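Local coordinates for arginase (PDB 5YNL), which probably hydrolyses L-arginine to L-ornithine and urea, as a cold-adapted arginase from a psychrophilic yeast, at residues 172-184 / 227-240. Residues are numbered along the deposited sequence; the frame is centred on the assembly and turned at random.
Sequences ACLIWVDAHADIN and RIVYIGLRDIDAGE
W176 and Y230 meet side by side on one face of the parallel sheet. They form an offset edge-to-face pair, the edge of Y230 toward the face of the five-membered ring, with planes at 64° and W176 CD1 3.4 Å from Y230 CE1. With chi1 at -175°, W176 CG points away from the backbone N, and the indole lies alongside Y230. On the other face I175 CG1 packs 3.8 Å from V229 CG1, and I175 CG2 reaches I231 CD1. Strands 173-177 and 228-231 are neighbours in the central sheet of the arginase fold, joined by bonds such as W176 N to V229 O, 2.8 Å. A181 CB, from the loop after strand 173-177, sits over one face of the Y230 ring, and I228 CG1 against the opposite face, both toward the rim. The Y230 hydroxyl gives a weak bond to A181 O. At the polar edge H180 ND1 donates to D235 O at 3.0 Å, nearly straight (175°) and in the ring plane. D237 OD1 lies over one face near the rim, A179 CB over the centre of the other. Replacing H180 by alanine would remove the ring, and D235 O would probably lose this donor. D178 OD1 takes the backbone N of H180 in an Asx turn; D178 OD2 is hydrogen-bonded to H155. D182 OD1 and D237 OD1, 3.5 Å apart, probably repel. D178, H180 and D182 belong to the D-A-H-A-D motif, which supplies manganese ligands in arginases. H180 would probably have to release D235 O to bind metal through ND1.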
ATOM      1  N   ALA A 172      -9.530   9.814   0.628  1.00 40.25           N
ATOM      2  CA  ALA A 172      -8.101   9.472   0.644  1.00 37.10           C
ATOM      3  C   ALA A 172      -7.527   9.403  -0.774  1.00 35.97           C
ATOM      4  O   ALA A 172      -8.273   9.349  -1.759  1.00 37.58           O
ATOM      5  CB  ALA A 172      -7.870   8.160   1.365  1.00 36.13           C
ATOM      6  N   CYS A 173      -6.206   9.382  -0.886  1.00 37.19           N
ATOM      7  CA  CYS A 173      -5.589   9.104  -2.171  1.00 36.14           C
ATOM      8  C   CYS A 173      -4.683   7.879  -2.026  1.00 34.09           C
ATOM      9  O   CYS A 173      -4.378   7.477  -0.902  1.00 33.28           O
ATOM     10  CB  CYS A 173      -4.797  10.317  -2.646  1.00 35.41           C
ATOM     11  SG  CYS A 173      -3.367  10.692  -1.657  1.00 32.84           S
ATOM     12  N   LEU A 174      -4.249   7.278  -3.133  1.00 31.17           N
ATOM     13  CA  LEU A 174      -3.509   6.026  -3.032  1.00 29.77           C
ATOM     14  C   LEU A 174      -2.193   6.085  -3.779  1.00 28.05           C
ATOM     15  O   LEU A 174      -2.162   6.373  -4.994  1.00 28.46           O
ATOM     16  CB  LEU A 174      -4.351   4.864  -3.562  1.00 31.36           C
ATOM     17  CG  LEU A 174      -3.747   3.459  -3.768  1.00 31.56           C
ATOM     18  CD1 LEU A 174      -3.136   2.890  -2.492  1.00 31.96           C
ATOM     19  CD2 LEU A 174      -4.810   2.499  -4.320  1.00 33.80           C
ATOM     20  N   ILE A 175      -1.100   5.810  -3.067  1.00 26.79           N
ATOM     21  CA  ILE A 175       0.209   5.769  -3.712  1.00 25.91           C
ATOM     22  C   ILE A 175       0.663   4.323  -3.741  1.00 27.30           C
ATOM     23  O   ILE A 175       0.813   3.672  -2.701  1.00 27.85           O
ATOM     24  CB  ILE A 175       1.225   6.650  -2.983  1.00 23.82           C
ATOM     25  CG1 ILE A 175       0.759   8.100  -3.046  1.00 24.06           C
ATOM     26  CG2 ILE A 175       2.643   6.539  -3.616  1.00 22.32           C
ATOM     27  CD1 ILE A 175       1.695   9.023  -2.355  1.00 22.69           C
ATOM     28  N   TRP A 176       0.853   3.808  -4.941  1.00 25.59           N
ATOM     29  CA  TRP A 176       1.019   2.385  -5.103  1.00 27.67           C
ATOM     30  C   TRP A 176       2.455   2.186  -5.572  1.00 25.52           C
ATOM     31  O   TRP A 176       2.847   2.682  -6.639  1.00 23.26           O
ATOM     32  CB  TRP A 176       0.020   1.909  -6.145  1.00 29.54           C
ATOM     33  CG  TRP A 176      -0.057   0.446  -6.373  1.00 33.17           C
ATOM     34  CD1 TRP A 176       0.827  -0.335  -7.077  1.00 33.60           C
ATOM     35  CD2 TRP A 176      -1.125  -0.416  -5.977  1.00 36.64           C
ATOM     36  NE1 TRP A 176       0.379  -1.639  -7.104  1.00 38.12           N
ATOM     37  CE2 TRP A 176      -0.814  -1.713  -6.437  1.00 40.14           C
ATOM     38  CE3 TRP A 176      -2.302  -0.220  -5.256  1.00 36.76           C
ATOM     39  CZ2 TRP A 176      -1.643  -2.812  -6.185  1.00 44.50           C
ATOM     40  CZ3 TRP A 176      -3.120  -1.303  -5.013  1.00 40.20           C
ATOM     41  CH2 TRP A 176      -2.792  -2.582  -5.478  1.00 44.30           C
ATOM     42  N   VAL A 177       3.249   1.498  -4.760  1.00 26.45           N
ATOM     43  CA  VAL A 177       4.650   1.277  -5.081  1.00 23.07           C
ATOM     44  C   VAL A 177       4.875  -0.200  -5.417  1.00 24.50           C
ATOM     45  O   VAL A 177       4.733  -1.090  -4.561  1.00 27.59           O
ATOM     46  CB  VAL A 177       5.560   1.733  -3.929  1.00 20.58           C
ATOM     47  CG1 VAL A 177       7.049   1.506  -4.294  1.00 18.07           C
ATOM     48  CG2 VAL A 177       5.297   3.220  -3.588  1.00 20.47           C
ATOM     49  N   ASP A 178       5.216  -0.462  -6.680  1.00 26.65           N
ATOM     50  CA  ASP A 178       5.224  -1.830  -7.203  1.00 28.89           C
ATOM     51  C   ASP A 178       5.851  -1.815  -8.581  1.00 28.00           C
ATOM     52  O   ASP A 178       5.825  -0.792  -9.277  1.00 27.09           O
ATOM     53  CB  ASP A 178       3.781  -2.371  -7.292  1.00 34.34           C
ATOM     54  CG  ASP A 178       3.711  -3.896  -7.354  1.00 39.21           C
ATOM     55  OD1 ASP A 178       4.362  -4.485  -8.243  1.00 37.61           O
ATOM     56  OD2 ASP A 178       3.006  -4.511  -6.524  1.00 45.04           O
ATOM     57  N   ALA A 179       6.446  -2.946  -8.949  1.00 35.24           N
ATOM     58  CA  ALA A 179       6.977  -3.131 -10.293  1.00 35.70           C
ATOM     59  C   ALA A 179       5.823  -3.396 -11.249  1.00 37.87           C
ATOM     60  O   ALA A 179       5.977  -3.295 -12.472  1.00 38.71           O
ATOM     61  CB  ALA A 179       7.958  -4.294 -10.311  1.00 36.39           C
ATOM     62  N   HIS A 180       4.670  -3.749 -10.677  1.00 42.99           N
ATOM     63  CA  HIS A 180       3.502  -4.163 -11.451  1.00 45.77           C
ATOM     64  C   HIS A 180       2.313  -3.253 -11.223  1.00 45.92           C
ATOM     65  O   HIS A 180       2.062  -2.823 -10.101  1.00 46.13           O
ATOM     66  CB  HIS A 180       3.091  -5.579 -11.053  1.00 49.82           C
ATOM     67  CG  HIS A 180       4.225  -6.539 -10.993  1.00 49.81           C
ATOM     68  ND1 HIS A 180       5.084  -6.746 -12.058  1.00 48.28           N
ATOM     69  CD2 HIS A 180       4.659  -7.352 -10.002  1.00 52.50           C
ATOM     70  CE1 HIS A 180       5.984  -7.647 -11.724  1.00 48.71           C
ATOM     71  NE2 HIS A 180       5.749  -8.033 -10.477  1.00 50.55           N
ATOM     72  N   ALA A 181       1.557  -2.999 -12.284  1.00 46.96           N
ATOM     73  CA  ALA A 181       0.356  -2.169 -12.185  1.00 46.96           C
ATOM     74  C   ALA A 181      -0.825  -2.910 -11.548  1.00 49.54           C
ATOM     75  O   ALA A 181      -1.730  -2.270 -11.016  1.00 49.27           O
ATOM     76  CB  ALA A 181      -0.032  -1.588 -13.555  1.00 47.17           C
ATOM     77  N   ASP A 182      -0.813  -4.244 -11.605  1.00 50.05           N
ATOM     78  CA  ASP A 182      -1.898  -5.063 -11.042  1.00 54.29           C
ATOM     79  C   ASP A 182      -3.314  -4.542 -11.403  1.00 52.67           C
ATOM     80  O   ASP A 182      -4.222  -4.530 -10.561  1.00 53.86           O
ATOM     81  CB  ASP A 182      -1.747  -5.185  -9.512  1.00 57.45           C
ATOM     82  CG  ASP A 182      -0.495  -5.945  -9.091  1.00 60.21           C
ATOM     83  OD1 ASP A 182       0.061  -6.705  -9.905  1.00 60.17           O
ATOM     84  OD2 ASP A 182      -0.075  -5.798  -7.923  1.00 62.19           O
ATOM     85  N   ILE A 183      -3.502  -4.109 -12.646  1.00 60.88           N
ATOM     86  CA  ILE A 183      -4.756  -3.452 -13.003  1.00 60.93           C
ATOM     87  C   ILE A 183      -5.634  -4.253 -13.966  1.00 64.08           C
ATOM     88  O   ILE A 183      -6.662  -3.760 -14.430  1.00 65.63           O
ATOM     89  CB  ILE A 183      -4.512  -2.007 -13.532  1.00 59.79           C
ATOM     90  CG1 ILE A 183      -5.712  -1.102 -13.229  1.00 60.42           C
ATOM     91  CG2 ILE A 183      -4.177  -2.004 -15.013  1.00 61.19           C
ATOM     92  CD1 ILE A 183      -5.390   0.357 -13.372  1.00 59.20           C
ATOM     93  N   ASN A 184      -5.249  -5.493 -14.239  1.00 72.52           N
ATOM     94  CA  ASN A 184      -6.027  -6.333 -15.150  1.00 75.81           C
ATOM     95  C   ASN A 184      -7.462  -6.589 -14.715  1.00 77.54           C
ATOM     96  O   ASN A 184      -7.723  -6.886 -13.551  1.00 76.82           O
ATOM     97  CB  ASN A 184      -5.340  -7.679 -15.387  1.00 77.06           C
ATOM     98  CG  ASN A 184      -4.726  -7.773 -16.758  1.00 78.38           C
ATOM     99  OD1 ASN A 184      -4.911  -6.888 -17.592  1.00 78.61           O
ATOM    100  ND2 ASN A 184      -4.005  -8.853 -17.011  1.00 79.56           N
ATOM    101  N   ARG A 227      -7.156   9.403  -8.295  1.00 49.27           N
ATOM    102  CA  ARG A 227      -6.734   9.317  -6.901  1.00 47.61           C
ATOM    103  C   ARG A 227      -5.586   8.304  -6.718  1.00 45.89           C
ATOM    104  O   ARG A 227      -5.003   8.198  -5.645  1.00 42.91           O
ATOM    105  CB  ARG A 227      -7.934   8.961  -6.004  1.00 46.69           C
ATOM    106  CG  ARG A 227      -8.521  10.102  -5.133  1.00 47.83           C
ATOM    107  CD  ARG A 227      -8.882  11.357  -5.911  1.00 50.24           C
ATOM    108  NE  ARG A 227      -7.806  12.356  -5.870  1.00 49.49           N
ATOM    109  CZ  ARG A 227      -7.926  13.613  -6.304  1.00 51.50           C
ATOM    110  NH1 ARG A 227      -9.077  14.038  -6.816  1.00 54.25           N
ATOM    111  NH2 ARG A 227      -6.896  14.450  -6.225  1.00 51.28           N
ATOM    112  N   ILE A 228      -5.248   7.573  -7.773  1.00 39.29           N
ATOM    113  CA  ILE A 228      -4.140   6.620  -7.697  1.00 37.52           C
ATOM    114  C   ILE A 228      -2.919   7.079  -8.493  1.00 37.02           C
ATOM    115  O   ILE A 228      -3.063   7.660  -9.577  1.00 37.42           O
ATOM    116  CB  ILE A 228      -4.566   5.171  -8.100  1.00 37.03           C
ATOM    117  CG1 ILE A 228      -3.351   4.219  -8.125  1.00 35.32           C
ATOM    118  CG2 ILE A 228      -5.356   5.165  -9.404  1.00 38.35           C
ATOM    119  CD1 ILE A 228      -3.688   2.739  -8.394  1.00 35.15           C
ATOM    120  N   VAL A 229      -1.723   6.846  -7.928  1.00 32.72           N
ATOM    121  CA  VAL A 229      -0.475   7.078  -8.644  1.00 29.98           C
ATOM    122  C   VAL A 229       0.493   5.914  -8.417  1.00 27.02           C
ATOM    123  O   VAL A 229       0.559   5.339  -7.310  1.00 26.62           O
ATOM    124  CB  VAL A 229       0.148   8.480  -8.315  1.00 29.12           C
ATOM    125  CG1 VAL A 229       0.601   8.560  -6.864  1.00 26.13           C
ATOM    126  CG2 VAL A 229       1.303   8.808  -9.251  1.00 24.96           C
ATOM    127  N   TYR A 230       1.211   5.546  -9.479  1.00 29.17           N
ATOM    128  CA  TYR A 230       2.116   4.408  -9.464  1.00 27.78           C
ATOM    129  C   TYR A 230       3.571   4.899  -9.506  1.00 25.26           C
ATOM    130  O   TYR A 230       3.935   5.772 -10.319  1.00 24.90           O
ATOM    131  CB  TYR A 230       1.869   3.529 -10.690  1.00 29.24           C
ATOM    132  CG  TYR A 230       0.617   2.684 -10.666  1.00 31.90           C
ATOM    133  CD1 TYR A 230       0.584   1.479  -9.986  1.00 32.51           C
ATOM    134  CD2 TYR A 230      -0.518   3.067 -11.358  1.00 33.52           C
ATOM    135  CE1 TYR A 230      -0.552   0.692  -9.972  1.00 34.29           C
ATOM    136  CE2 TYR A 230      -1.669   2.277 -11.351  1.00 35.35           C
ATOM    137  CZ  TYR A 230      -1.670   1.093 -10.654  1.00 35.57           C
ATOM    138  OH  TYR A 230      -2.795   0.301 -10.630  1.00 36.96           O
ATOM    139  N   ILE A 231       4.402   4.332  -8.636  1.00 21.25           N
ATOM    140  CA  ILE A 231       5.825   4.627  -8.599  1.00 19.28           C
ATOM    141  C   ILE A 231       6.566   3.315  -8.590  1.00 19.12           C
ATOM    142  O   ILE A 231       6.280   2.457  -7.726  1.00 19.10           O
ATOM    143  CB  ILE A 231       6.196   5.371  -7.310  1.00 17.69           C
ATOM    144  CG1 ILE A 231       5.484   6.728  -7.289  1.00 18.14           C
ATOM    145  CG2 ILE A 231       7.710   5.547  -7.210  1.00 16.22           C
ATOM    146  CD1 ILE A 231       5.476   7.432  -5.941  1.00 17.20           C
ATOM    147  N   GLY A 232       7.531   3.160  -9.508  1.00 30.25           N
ATOM    148  CA  GLY A 232       8.407   1.996  -9.539  1.00 30.47           C
ATOM    149  C   GLY A 232       8.104   0.996 -10.643  1.00 34.40           C
ATOM    150  O   GLY A 232       8.774  -0.036 -10.759  1.00 38.29           O
ATOM    151  N   LEU A 233       7.095   1.294 -11.459  1.00 30.81           N
ATOM    152  CA  LEU A 233       6.662   0.380 -12.517  1.00 35.22           C
ATOM    153  C   LEU A 233       7.793  -0.004 -13.494  1.00 35.68           C
ATOM    154  O   LEU A 233       8.658   0.828 -13.849  1.00 32.44           O
ATOM    155  CB  LEU A 233       5.480   0.966 -13.289  1.00 35.06           C
ATOM    156  CG  LEU A 233       4.128   1.111 -12.578  1.00 36.10           C
ATOM    157  CD1 LEU A 233       3.088   1.659 -13.570  1.00 36.72           C
ATOM    158  CD2 LEU A 233       3.647  -0.207 -11.990  1.00 39.70           C
ATOM    159  N   ARG A 234       7.808  -1.273 -13.892  1.00 57.44           N
ATOM    160  CA  ARG A 234       8.718  -1.723 -14.940  1.00 58.11           C
ATOM    161  C   ARG A 234       8.093  -2.832 -15.801  1.00 61.47           C
ATOM    162  O   ARG A 234       7.922  -2.644 -17.004  1.00 61.19           O
ATOM    163  CB  ARG A 234      10.119  -2.063 -14.395  1.00 58.61           C
ATOM    164  CG  ARG A 234      10.213  -3.337 -13.593  1.00 62.53           C
ATOM    165  CD  ARG A 234      10.752  -3.077 -12.222  1.00 62.16           C
ATOM    166  NE  ARG A 234      11.972  -3.827 -11.978  1.00 64.27           N
ATOM    167  CZ  ARG A 234      12.334  -4.289 -10.785  1.00 66.51           C
ATOM    168  NH1 ARG A 234      11.549  -4.071  -9.735  1.00 66.95           N
ATOM    169  NH2 ARG A 234      13.475  -4.964 -10.641  1.00 68.60           N
ATOM    170  N   ASP A 235       7.717  -3.958 -15.205  1.00 80.07           N
ATOM    171  CA  ASP A 235       6.981  -4.964 -15.967  1.00 84.23           C
ATOM    172  C   ASP A 235       5.473  -4.873 -15.733  1.00 82.06           C
ATOM    173  O   ASP A 235       4.977  -5.198 -14.651  1.00 81.19           O
ATOM    174  CB  ASP A 235       7.485  -6.394 -15.711  1.00 89.39           C
ATOM    175  CG  ASP A 235       6.739  -7.435 -16.548  1.00 94.36           C
ATOM    176  OD1 ASP A 235       6.871  -7.413 -17.790  1.00 97.08           O
ATOM    177  OD2 ASP A 235       6.023  -8.278 -15.965  1.00 95.14           O
ATOM    178  N   ILE A 236       4.752  -4.413 -16.749  1.00127.04           N
ATOM    179  CA  ILE A 236       3.300  -4.490 -16.734  1.00126.01           C
ATOM    180  C   ILE A 236       2.920  -5.974 -16.569  1.00130.47           C
ATOM    181  O   ILE A 236       2.780  -6.726 -17.542  1.00134.56           O
ATOM    182  CB  ILE A 236       2.675  -3.789 -17.987  1.00125.11           C
ATOM    183  CG1 ILE A 236       2.478  -2.292 -17.721  1.00119.95           C
ATOM    184  CG2 ILE A 236       1.328  -4.375 -18.370  1.00126.70           C
ATOM    185  CD1 ILE A 236       3.741  -1.462 -17.751  1.00118.45           C
ATOM    186  N   ASP A 237       2.842  -6.403 -15.310  1.00168.23           N
ATOM    187  CA  ASP A 237       2.358  -7.738 -14.968  1.00172.65           C
ATOM    188  C   ASP A 237       0.883  -7.621 -14.661  1.00172.66           C
ATOM    189  O   ASP A 237       0.496  -7.049 -13.637  1.00170.84           O
ATOM    190  CB  ASP A 237       3.110  -8.321 -13.767  1.00174.73           C
ATOM    191  CG  ASP A 237       2.297  -9.362 -13.001  1.00179.09           C
ATOM    192  OD1 ASP A 237       1.637  -8.993 -12.003  1.00178.52           O
ATOM    193  OD2 ASP A 237       2.324 -10.549 -13.389  1.00183.39           O
ATOM    194  N   ALA A 238       0.064  -8.145 -15.568  1.00161.87           N
ATOM    195  CA  ALA A 238      -1.383  -8.045 -15.462  1.00161.94           C
ATOM    196  C   ALA A 238      -1.834  -6.624 -15.122  1.00157.25           C
ATOM    197  O   ALA A 238      -2.754  -6.424 -14.337  1.00157.02           O
ATOM    198  CB  ALA A 238      -1.911  -9.044 -14.441  1.00165.89           C
ATOM    199  N   GLY A 239      -1.165  -5.635 -15.700  1.00118.18           N
ATOM    200  CA  GLY A 239      -1.523  -4.252 -15.463  1.00114.10           C
ATOM    201  C   GLY A 239      -1.517  -3.468 -16.757  1.00111.94           C
ATOM    202  O   GLY A 239      -0.730  -2.537 -16.919  1.00109.08           O
ATOM    203  N   GLU A 240      -2.417  -3.842 -17.661  1.00 83.67           N
ATOM    204  CA  GLU A 240      -2.383  -3.416 -19.064  1.00 83.01           C
ATOM    205  C   GLU A 240      -2.002  -1.957 -19.316  1.00 79.05           C
ATOM    206  O   GLU A 240      -2.512  -1.034 -18.670  1.00 76.66           O
ATOM    207  CB  GLU A 240      -3.705  -3.754 -19.772  1.00 84.91           C
ATOM    208  CG  GLU A 240      -3.644  -3.596 -21.279  1.00 85.64           C
ATOM    209  CD  GLU A 240      -2.481  -4.352 -21.897  1.00 88.99           C
ATOM    210  OE1 GLU A 240      -2.248  -5.520 -21.518  1.00 92.17           O
ATOM    211  OE2 GLU A 240      -1.795  -3.771 -22.765  1.00 89.20           O
TER